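Local coordinates for protein transferrin (Manduca sexta, PDB 6WB6) that binds a single ferric ion together with carbonate and carries iron as a secreted insect transport glycoprotein of the transferrin family, at residues C501-D506 / S526-W531; K532-E535 / V541-V544; K228-P233 / E247-L252; D199-Y204 / A212-E217. All blocks are in the same frame, centred on the assembly; numbering follows the deposited sequence.

Contact 1: C501-D506 / S526-W531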
# COMPACT_ATOMS: atom_id res chain seq x y z
N CYS A 501 -32.71 -24.70 -6.15
CA CYS A 501 -31.78 -25.25 -5.18
C CYS A 501 -31.10 -24.08 -4.50
O CYS A 501 -30.22 -23.44 -5.09
CB CYS A 501 -30.74 -26.17 -5.81
SG CYS A 501 -29.66 -26.83 -4.49
N LEU A 502 -31.50 -23.82 -3.25
CA LEU A 502 -30.94 -22.76 -2.42
C LEU A 502 -30.51 -23.44 -1.12
O LEU A 502 -31.26 -23.46 -0.13
CB LEU A 502 -31.95 -21.64 -2.22
CG LEU A 502 -31.58 -20.43 -1.35
CD1 LEU A 502 -30.42 -19.62 -1.91
CD2 LEU A 502 -32.81 -19.55 -1.20
N PRO A 503 -29.31 -24.02 -1.09
CA PRO A 503 -28.91 -24.85 0.05
C PRO A 503 -29.09 -24.15 1.39
O PRO A 503 -28.67 -23.01 1.60
CB PRO A 503 -27.42 -25.13 -0.22
CG PRO A 503 -27.27 -25.00 -1.71
CD PRO A 503 -28.31 -24.01 -2.17
N GLY A 504 -29.73 -24.86 2.32
CA GLY A 504 -29.92 -24.33 3.65
C GLY A 504 -31.17 -23.52 3.84
O GLY A 504 -31.43 -23.06 4.96
N VAL A 505 -31.98 -23.33 2.80
CA VAL A 505 -33.20 -22.56 2.95
C VAL A 505 -34.13 -23.19 3.98
O VAL A 505 -35.05 -22.53 4.47
CB VAL A 505 -33.90 -22.38 1.58
CG1 VAL A 505 -34.20 -23.73 0.96
CG2 VAL A 505 -35.19 -21.52 1.70
N ASP A 506 -33.86 -24.45 4.35
CA ASP A 506 -34.63 -25.24 5.31
C ASP A 506 -34.35 -24.84 6.76
O ASP A 506 -35.27 -24.51 7.51
CB ASP A 506 -34.30 -26.73 5.15
CG ASP A 506 -35.32 -27.47 4.34
OD1 ASP A 506 -36.40 -26.90 4.10
OD2 ASP A 506 -35.04 -28.62 3.94
N SER A 526 -29.25 -34.61 -6.50
CA SER A 526 -28.16 -35.40 -5.97
C SER A 526 -26.95 -34.58 -5.52
O SER A 526 -25.98 -35.16 -5.02
CB SER A 526 -27.73 -36.40 -7.04
OG SER A 526 -27.73 -35.78 -8.33
N ASP A 527 -27.00 -33.25 -5.66
CA ASP A 527 -25.78 -32.46 -5.57
C ASP A 527 -26.18 -30.99 -5.68
O ASP A 527 -26.51 -30.51 -6.76
CB ASP A 527 -24.82 -32.88 -6.69
CG ASP A 527 -23.55 -32.04 -6.75
OD1 ASP A 527 -23.40 -31.01 -6.06
OD2 ASP A 527 -22.67 -32.46 -7.52
N SER A 528 -26.18 -30.30 -4.56
CA SER A 528 -26.75 -28.95 -4.51
C SER A 528 -25.82 -27.87 -5.05
O SER A 528 -26.17 -26.69 -4.97
CB SER A 528 -27.13 -28.62 -3.08
OG SER A 528 -26.01 -28.81 -2.22
N SER A 529 -24.65 -28.22 -5.59
CA SER A 529 -23.74 -27.18 -6.05
C SER A 529 -24.37 -26.48 -7.23
O SER A 529 -25.06 -27.10 -8.05
CB SER A 529 -22.38 -27.76 -6.44
OG SER A 529 -22.42 -28.31 -7.75
N ALA A 530 -24.16 -25.17 -7.31
CA ALA A 530 -24.80 -24.38 -8.35
C ALA A 530 -24.29 -24.76 -9.73
O ALA A 530 -25.05 -24.76 -10.71
CB ALA A 530 -24.58 -22.88 -8.07
N TRP A 531 -23.00 -25.12 -9.83
CA TRP A 531 -22.44 -25.49 -11.12
C TRP A 531 -22.94 -26.87 -11.56
O TRP A 531 -23.21 -27.07 -12.75
CB TRP A 531 -20.91 -25.44 -11.09
CG TRP A 531 -20.25 -25.82 -9.77
CD1 TRP A 531 -19.73 -27.04 -9.43
CD2 TRP A 531 -20.04 -24.96 -8.64
NE1 TRP A 531 -19.22 -26.99 -8.15
CE2 TRP A 531 -19.39 -25.73 -7.65
CE3 TRP A 531 -20.35 -23.63 -8.37
CZ2 TRP A 531 -19.05 -25.20 -6.41
CZ3 TRP A 531 -20.00 -23.10 -7.15
CH2 TRP A 531 -19.35 -23.89 -6.18

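Contact 2: K532-E535 / V541-V544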
# COMPACT_ATOMS: atom_id res chain seq x y z
N LYS A 532 -23.12 -27.83 -10.63
CA LYS A 532 -23.73 -29.10 -11.02
C LYS A 532 -25.20 -28.91 -11.34
O LYS A 532 -25.73 -29.52 -12.28
CB LYS A 532 -23.59 -30.15 -9.93
CG LYS A 532 -23.42 -31.57 -10.44
CD LYS A 532 -22.09 -31.73 -11.17
CE LYS A 532 -21.87 -33.16 -11.65
NZ LYS A 532 -20.72 -33.23 -12.59
N CYS A 533 -25.87 -28.05 -10.56
CA CYS A 533 -27.29 -27.81 -10.76
C CYS A 533 -27.54 -27.14 -12.11
O CYS A 533 -28.49 -27.49 -12.82
CB CYS A 533 -27.80 -26.98 -9.57
SG CYS A 533 -29.47 -26.35 -9.63
N LEU A 534 -26.66 -26.22 -12.51
CA LEU A 534 -26.82 -25.60 -13.82
C LEU A 534 -26.51 -26.60 -14.93
O LEU A 534 -27.32 -26.79 -15.84
CB LEU A 534 -25.92 -24.37 -13.96
CG LEU A 534 -26.38 -23.37 -15.04
CD1 LEU A 534 -27.77 -22.77 -14.72
CD2 LEU A 534 -25.37 -22.26 -15.22
N GLU A 535 -25.33 -27.23 -14.87
CA GLU A 535 -24.93 -28.27 -15.81
C GLU A 535 -26.04 -29.28 -16.08
O GLU A 535 -26.26 -29.64 -17.25
CB GLU A 535 -23.67 -28.99 -15.30
CG GLU A 535 -23.25 -30.17 -16.16
CD GLU A 535 -21.98 -30.87 -15.65
OE1 GLU A 535 -21.49 -31.77 -16.35
OE2 GLU A 535 -21.49 -30.51 -14.56
N VAL A 541 -30.53 -20.85 -14.41
CA VAL A 541 -29.65 -19.74 -14.07
C VAL A 541 -29.06 -20.03 -12.70
O VAL A 541 -29.74 -20.55 -11.82
CB VAL A 541 -30.43 -18.40 -14.10
CG1 VAL A 541 -31.58 -18.43 -13.09
CG2 VAL A 541 -29.51 -17.20 -13.83
N ALA A 542 -27.77 -19.72 -12.53
CA ALA A 542 -27.10 -19.94 -11.25
C ALA A 542 -26.68 -18.61 -10.65
O ALA A 542 -25.85 -17.91 -11.23
CB ALA A 542 -25.89 -20.86 -11.40
N PHE A 543 -27.25 -18.26 -9.49
CA PHE A 543 -26.84 -17.07 -8.73
C PHE A 543 -25.69 -17.49 -7.81
O PHE A 543 -25.90 -18.09 -6.75
CB PHE A 543 -27.99 -16.47 -7.94
CG PHE A 543 -29.17 -16.14 -8.77
CD1 PHE A 543 -29.28 -14.90 -9.39
CD2 PHE A 543 -30.18 -17.08 -8.98
CE1 PHE A 543 -30.37 -14.60 -10.19
CE2 PHE A 543 -31.26 -16.79 -9.78
CZ PHE A 543 -31.36 -15.55 -10.38
N VAL A 544 -24.48 -17.15 -8.23
CA VAL A 544 -23.27 -17.51 -7.53
C VAL A 544 -22.45 -16.24 -7.38
O VAL A 544 -22.83 -15.18 -7.86
CB VAL A 544 -22.50 -18.60 -8.29
CG1 VAL A 544 -23.33 -19.89 -8.30
CG2 VAL A 544 -22.20 -18.15 -9.73

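Contact 3: K228-P233 / E247-L252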
# COMPACT_ATOMS: atom_id res chain seq x y z
N LYS A 228 26.42 16.47 -12.10
CA LYS A 228 26.35 16.06 -13.50
C LYS A 228 25.61 17.08 -14.35
O LYS A 228 25.92 17.24 -15.54
CB LYS A 228 25.68 14.70 -13.62
CG LYS A 228 26.42 13.64 -12.92
CD LYS A 228 25.82 12.28 -13.16
CE LYS A 228 26.71 11.25 -12.56
NZ LYS A 228 26.02 9.95 -12.50
N PHE A 229 24.63 17.76 -13.77
CA PHE A 229 23.90 18.78 -14.50
C PHE A 229 24.87 19.81 -15.05
O PHE A 229 24.66 20.35 -16.13
CB PHE A 229 22.86 19.44 -13.59
CG PHE A 229 21.96 20.46 -14.27
CD1 PHE A 229 20.92 20.06 -15.08
CD2 PHE A 229 22.14 21.81 -14.04
CE1 PHE A 229 20.09 21.00 -15.68
CE2 PHE A 229 21.33 22.75 -14.64
CZ PHE A 229 20.31 22.35 -15.46
N PHE A 230 25.96 20.07 -14.33
CA PHE A 230 26.97 21.03 -14.72
C PHE A 230 28.20 20.37 -15.31
O PHE A 230 29.28 20.96 -15.30
CB PHE A 230 27.34 21.88 -13.51
CG PHE A 230 26.17 22.66 -12.96
CD1 PHE A 230 25.59 23.68 -13.69
CD2 PHE A 230 25.66 22.37 -11.71
CE1 PHE A 230 24.54 24.38 -13.17
CE2 PHE A 230 24.62 23.07 -11.20
CZ PHE A 230 24.05 24.07 -11.93
N GLY A 231 28.07 19.12 -15.76
CA GLY A 231 29.19 18.43 -16.38
C GLY A 231 30.32 18.11 -15.43
O GLY A 231 31.42 17.76 -15.87
N LEU A 232 30.07 18.20 -14.13
CA LEU A 232 31.16 18.02 -13.20
C LEU A 232 31.38 16.55 -12.90
O LEU A 232 30.46 15.74 -13.01
CB LEU A 232 30.89 18.78 -11.92
CG LEU A 232 30.93 20.30 -12.12
CD1 LEU A 232 30.40 20.99 -10.88
CD2 LEU A 232 32.33 20.75 -12.40
N PRO A 233 32.61 16.17 -12.53
CA PRO A 233 32.86 14.78 -12.15
C PRO A 233 32.28 14.47 -10.80
O PRO A 233 32.16 15.34 -9.93
CB PRO A 233 34.39 14.71 -12.12
CG PRO A 233 34.79 16.06 -11.69
CD PRO A 233 33.81 17.00 -12.34
N GLU A 247 28.89 28.21 -12.08
CA GLU A 247 29.18 29.48 -11.44
C GLU A 247 27.93 30.33 -11.26
O GLU A 247 27.89 31.21 -10.39
CB GLU A 247 30.22 30.25 -12.26
CG GLU A 247 31.62 29.72 -12.08
CD GLU A 247 32.63 30.35 -13.04
OE1 GLU A 247 32.21 31.14 -13.92
OE2 GLU A 247 33.83 30.06 -12.89
N GLU A 248 26.92 30.11 -12.09
CA GLU A 248 25.66 30.83 -11.97
C GLU A 248 24.78 30.31 -10.84
O GLU A 248 23.75 30.92 -10.55
CB GLU A 248 24.89 30.77 -13.29
CG GLU A 248 25.61 31.51 -14.44
CD GLU A 248 26.10 32.88 -13.99
OE1 GLU A 248 25.24 33.67 -13.52
OE2 GLU A 248 27.33 33.14 -14.05
N PHE A 249 25.17 29.22 -10.18
CA PHE A 249 24.35 28.56 -9.18
C PHE A 249 25.19 28.29 -7.95
O PHE A 249 26.41 28.36 -7.98
CB PHE A 249 23.75 27.26 -9.71
CG PHE A 249 22.87 27.47 -10.89
CD1 PHE A 249 23.42 27.54 -12.16
CD2 PHE A 249 21.52 27.68 -10.72
CE1 PHE A 249 22.63 27.76 -13.24
CE2 PHE A 249 20.72 27.91 -11.80
CZ PHE A 249 21.28 27.97 -13.08
N ARG A 250 24.49 28.00 -6.85
CA ARG A 250 25.13 27.79 -5.57
C ARG A 250 24.29 26.81 -4.75
O ARG A 250 23.06 26.77 -4.87
CB ARG A 250 25.27 29.10 -4.79
CG ARG A 250 26.11 30.19 -5.48
CD ARG A 250 27.61 30.03 -5.24
NE ARG A 250 28.33 31.22 -5.69
CZ ARG A 250 28.64 31.49 -6.95
NH1 ARG A 250 28.31 30.65 -7.92
NH2 ARG A 250 29.30 32.60 -7.25
N TYR A 251 24.96 26.04 -3.90
CA TYR A 251 24.23 25.39 -2.84
C TYR A 251 23.89 26.46 -1.81
O TYR A 251 24.68 27.37 -1.57
CB TYR A 251 25.05 24.29 -2.18
CG TYR A 251 25.52 23.19 -3.08
CD1 TYR A 251 24.63 22.34 -3.70
CD2 TYR A 251 26.87 22.96 -3.24
CE1 TYR A 251 25.08 21.32 -4.51
CE2 TYR A 251 27.33 21.96 -4.02
CZ TYR A 251 26.44 21.13 -4.66
OH TYR A 251 26.94 20.12 -5.45
N LEU A 252 22.73 26.33 -1.19
CA LEU A 252 22.38 27.12 -0.03
C LEU A 252 22.58 26.22 1.19
O LEU A 252 22.01 25.13 1.27
CB LEU A 252 20.95 27.63 -0.14
CG LEU A 252 20.42 28.42 1.06
CD1 LEU A 252 21.10 29.77 1.21
CD2 LEU A 252 18.90 28.60 0.97

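Contact 4: D199-Y204 / A212-E217. With FE (Fe (III) ion), chain E.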
# COMPACT_ATOMS: atom_id res chain seq x y z
N ASP A 199 7.60 14.18 -16.05
CA ASP A 199 7.49 15.63 -16.12
C ASP A 199 8.91 16.17 -16.17
O ASP A 199 9.69 15.97 -15.24
CB ASP A 199 6.75 16.21 -14.92
CG ASP A 199 6.52 17.70 -15.05
OD1 ASP A 199 7.50 18.47 -14.89
OD2 ASP A 199 5.35 18.09 -15.30
N ASN A 200 9.23 16.84 -17.27
CA ASN A 200 10.59 17.30 -17.46
C ASN A 200 11.11 18.18 -16.33
O ASN A 200 12.33 18.41 -16.26
CB ASN A 200 10.69 18.09 -18.75
CG ASN A 200 12.10 18.42 -19.07
OD1 ASN A 200 12.97 17.58 -18.92
ND2 ASN A 200 12.34 19.66 -19.45
N TYR A 201 10.25 18.67 -15.43
CA TYR A 201 10.67 19.53 -14.34
C TYR A 201 10.57 18.86 -12.97
O TYR A 201 10.56 19.53 -11.95
CB TYR A 201 9.87 20.84 -14.39
CG TYR A 201 10.21 21.69 -15.60
CD1 TYR A 201 11.51 21.74 -16.08
CD2 TYR A 201 9.24 22.42 -16.26
CE1 TYR A 201 11.83 22.50 -17.18
CE2 TYR A 201 9.56 23.19 -17.35
CZ TYR A 201 10.86 23.21 -17.80
OH TYR A 201 11.17 23.97 -18.89
N SER A 202 10.53 17.53 -12.94
CA SER A 202 10.43 16.77 -11.71
C SER A 202 11.62 15.83 -11.64
O SER A 202 12.41 15.73 -12.59
CB SER A 202 9.10 15.99 -11.62
OG SER A 202 9.05 14.98 -12.61
N GLY A 203 11.78 15.18 -10.51
CA GLY A 203 12.91 14.28 -10.35
C GLY A 203 14.19 15.08 -10.08
O GLY A 203 14.19 16.31 -10.04
N TYR A 204 15.27 14.36 -9.84
CA TYR A 204 16.57 14.97 -9.46
C TYR A 204 17.08 15.94 -10.52
O TYR A 204 17.54 16.95 -10.15
CB TYR A 204 17.64 13.93 -9.19
CG TYR A 204 17.31 12.87 -8.16
CD1 TYR A 204 17.29 13.16 -6.81
CD2 TYR A 204 17.11 11.58 -8.56
CE1 TYR A 204 17.03 12.19 -5.87
CE2 TYR A 204 16.87 10.60 -7.65
CZ TYR A 204 16.80 10.91 -6.32
OH TYR A 204 16.65 9.91 -5.48
N ALA A 212 16.76 26.13 -13.52
CA ALA A 212 17.62 26.82 -14.49
C ALA A 212 16.84 27.31 -15.71
O ALA A 212 17.26 28.28 -16.35
CB ALA A 212 18.74 25.88 -14.95
N HIS A 213 15.74 26.64 -16.04
CA HIS A 213 15.01 26.85 -17.27
C HIS A 213 13.56 27.26 -17.08
O HIS A 213 12.95 27.78 -18.03
CB HIS A 213 15.03 25.58 -18.12
CG HIS A 213 16.41 25.05 -18.37
ND1 HIS A 213 16.67 23.72 -18.64
CD2 HIS A 213 17.62 25.67 -18.36
CE1 HIS A 213 17.97 23.55 -18.80
NE2 HIS A 213 18.57 24.71 -18.64
N ASN A 214 12.96 27.03 -15.90
CA ASN A 214 11.60 27.46 -15.64
C ASN A 214 11.54 28.48 -14.52
O ASN A 214 10.53 28.59 -13.81
CB ASN A 214 10.67 26.29 -15.34
CG ASN A 214 9.22 26.61 -15.65
OD1 ASN A 214 8.94 27.41 -16.53
ND2 ASN A 214 8.29 25.97 -14.93
N ASN A 215 12.61 29.24 -14.34
CA ASN A 215 12.57 30.41 -13.47
C ASN A 215 12.15 30.03 -12.04
O ASN A 215 11.62 30.86 -11.31
CB ASN A 215 11.62 31.47 -14.05
CG ASN A 215 11.93 32.86 -13.56
OD1 ASN A 215 13.03 33.14 -13.08
ND2 ASN A 215 10.95 33.75 -13.69
N GLY A 216 12.40 28.79 -11.64
CA GLY A 216 12.35 28.44 -10.24
C GLY A 216 13.42 29.15 -9.46
O GLY A 216 14.42 29.60 -10.02
N GLU A 217 13.23 29.26 -8.15
CA GLU A 217 14.17 30.01 -7.33
C GLU A 217 14.91 29.17 -6.31
O GLU A 217 15.89 29.65 -5.74
CB GLU A 217 13.44 31.16 -6.61
CG GLU A 217 13.16 32.36 -7.50
CD GLU A 217 12.01 33.18 -6.98
OE1 GLU A 217 11.02 32.54 -6.53
OE2 GLU A 217 12.08 34.44 -7.00
FE FE E . 15.44 9.85 -3.76

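Contact 1: C501-D506 / S526-W531
C501 and P503 both meet S528, and S528 is the one residue of 526-531 that touches the other segment. C501 SG lies 3.4 Å from S528 CB and 3.5 Å from S528 O. The sulfur reaches that far because it stands anti to the backbone N of C501 (chi1 -178°). P503 comes in beside it with the corner of its ring: CG is 3.8 Å from S528 O. The same CG lies 4.0 Å from S528 OG. No hydrogen bond joins the two segments, so this is van der Waals contact between a sulfur, a proline ring and the flank of a serine.

The next shell fixes each side. C501 SG is bonded to C524 SG, which ties the end of strand 499-501 to the chain just ahead of S528. P503 belongs to a type II turn from L502 to V505, closed by V505 N to L502 O at 3.0 Å. G504 has a positive phi at the third position of that turn. On the other side D527 OD1 accepts from S529 N at 3.1 Å, in a nearly straight bond (165° at the hydrogen). OD1 is met on its anti side, with the donor 33° out of the carboxylate plane. S529 in turn caps the helix through OG to K532 N, and its CB lies over the rim of the W531 ring.

An Asx turn therefore leads into an N-cap serine, with the incoming loop tied by a disulfide. This marks the entry to helix 530-535 in the C-terminal transferrin lobe.

Contact 2: K532-E535 / V541-V544
Backbone hydrogen bonds hold V541 to C460 and A542 to V441, and L534 packs from the helix against the two residues so fixed in the sheet. The contact belongs to a beta-alpha-beta crossover of the C-terminal lobe. Strand 499-501 leads to helix 530-535, and the helix leads to strand 542-545. Both strands run parallel to strand 458-461 of the mixed sheet.

L534 alone carries the helix side. Its CG stands anti to the backbone N (chi1 -158°), and this sends the two methyls out toward the strand. CD1 settles on the backbone of V541, 3.4 Å from V541 N and 3.6 Å from V541 CA. The valine side chain points away from the helix; it touches A440 and V442 of strand 437-443. A542 turns the other way, toward the helix. Its small CB lets the helix come close, and the CA atoms of L534 and A542 are 6.2 Å apart.

All three touching residues are buried, and no hydrogen bond crosses between the segments. A second tie is covalent: C533, next to L534, is bonded to C460 of strand 458-461. A weak salt bridge between K532 and E535, three residues apart on the helix, does not reach segment 541-544. The L534 side chain also touches V441, so it lies against two adjacent strands. The second branch completes the fit, with L534 CD2 4.1 Å from A542 CB.

Contact 3: K228-P233 / E247-L252
F230 is the first residue to leave helix 223-229 and F249 the first of strand 249-252; the closest CA pair of the two segments, F230 and E247, is still 9.3 Å apart. The two phenylalanine rings bridge the gap. G231, with positive phi, ends the helix in a Schellman motif.

The contact is one pair of rings. F230 CE1 and F230 CZ each lie 3.5 Å from F249 CD1. The centroids are 5.3 Å apart and the planes are inclined at 39°, an oblique pairing. The two side chains cross at about a right angle. In both, CG stands anti to the carbonyl carbon (chi1 -61°), which directs each ring across the gap. F229 CD2 covers one face of the F230 ring, 3.6 Å above its plane and toward the rim.

R250 holds the backbone on both sides of E248: NH1 donates to E247 O at 2.6 Å and to F249 O at 3.0 Å, approaching both carbonyls from above their planes. This clasps the 3-10 turn to the strand start. Cutting F249 back to an alanine would probably leave F230 CE1 and CZ without their partner and open a gap between loop and strand.

Around the pair, the F249 ring also touches L211 and A212 of helix 203-213 and meets H97. R250 pairs with V96 of strand 90-97. The rings thus fill a buried corner between the end of helix 223-229, helix 203-213 and strand 249-252 of the N-terminal lobe's mixed sheet.

Contact 4: D199-Y204 / A212-E217
The Y201 ring and the N214 amide lie almost parallel, their planes 11° apart, while the two side chains cross at about a right angle. N214 CB sits over one face of the ring, 4.1 Å from the Y201 centroid and 20° off the normal. This is a CH-pi contact, offset toward the rim. The amide carries on above the ring plane past its CD2-CE2 side: N214 CG is 3.8 Å from Y201 CE2. The amide is also held by M188, whose O accepts from N214 ND2. At the far end of the ring, Y201 OH comes within 4.3 Å of H213 CB, while the imidazole leads off to E244.

Y201 is aimed by a tight turn. Its CG lies anti to its own carbonyl carbon (chi1 -68°), carrying the ring out to the helix end. Y201 N donates to D199 OD1 at 2.8 Å, an Asx turn. D199 O takes two bonds, from S202 N and from S202 OG, both at 2.9 Å, so the type I turn is closed twice. D199 OD1 and OD2 are also held by E190 N and H191 N.

With an alanine in place of Y201 the platform is gone, and N214 would probably be held mainly through M188, with a gap between the turn and the end of helix 203-213.

The turn delivers the chain into the start of that helix, where Y204 OH binds the ferric ion at 2.1 Å. Y90 is the other protein ligand, and carbonate lies beside both. The contact joins the turn leading into helix 203-213 to the residue just past its end; the helix carries Y204, a tyrosine of the transferrin iron-carbonate site.

How the contacts relate
The contacts fall into two pairs, one in each transferrin lobe. Along the chain the order is 4, 3, 1, 2. Contacts 3 and 4 belong to the N-terminal lobe, their centres 14 Å apart. They touch where F249 and F229 meet A212 of helix 203-213. Contacts 1 and 2 belong to the C-terminal lobe, their centres 9 Å apart, and share helix 530-535. Between the pairs the centres are 60 to 75 Å apart, on opposite sides of the chain's centre. Each pair packs round a seven-stranded mixed sheet of the same topology, as expected of a repeated fold. The iron lies in the N-terminal lobe, at Y204.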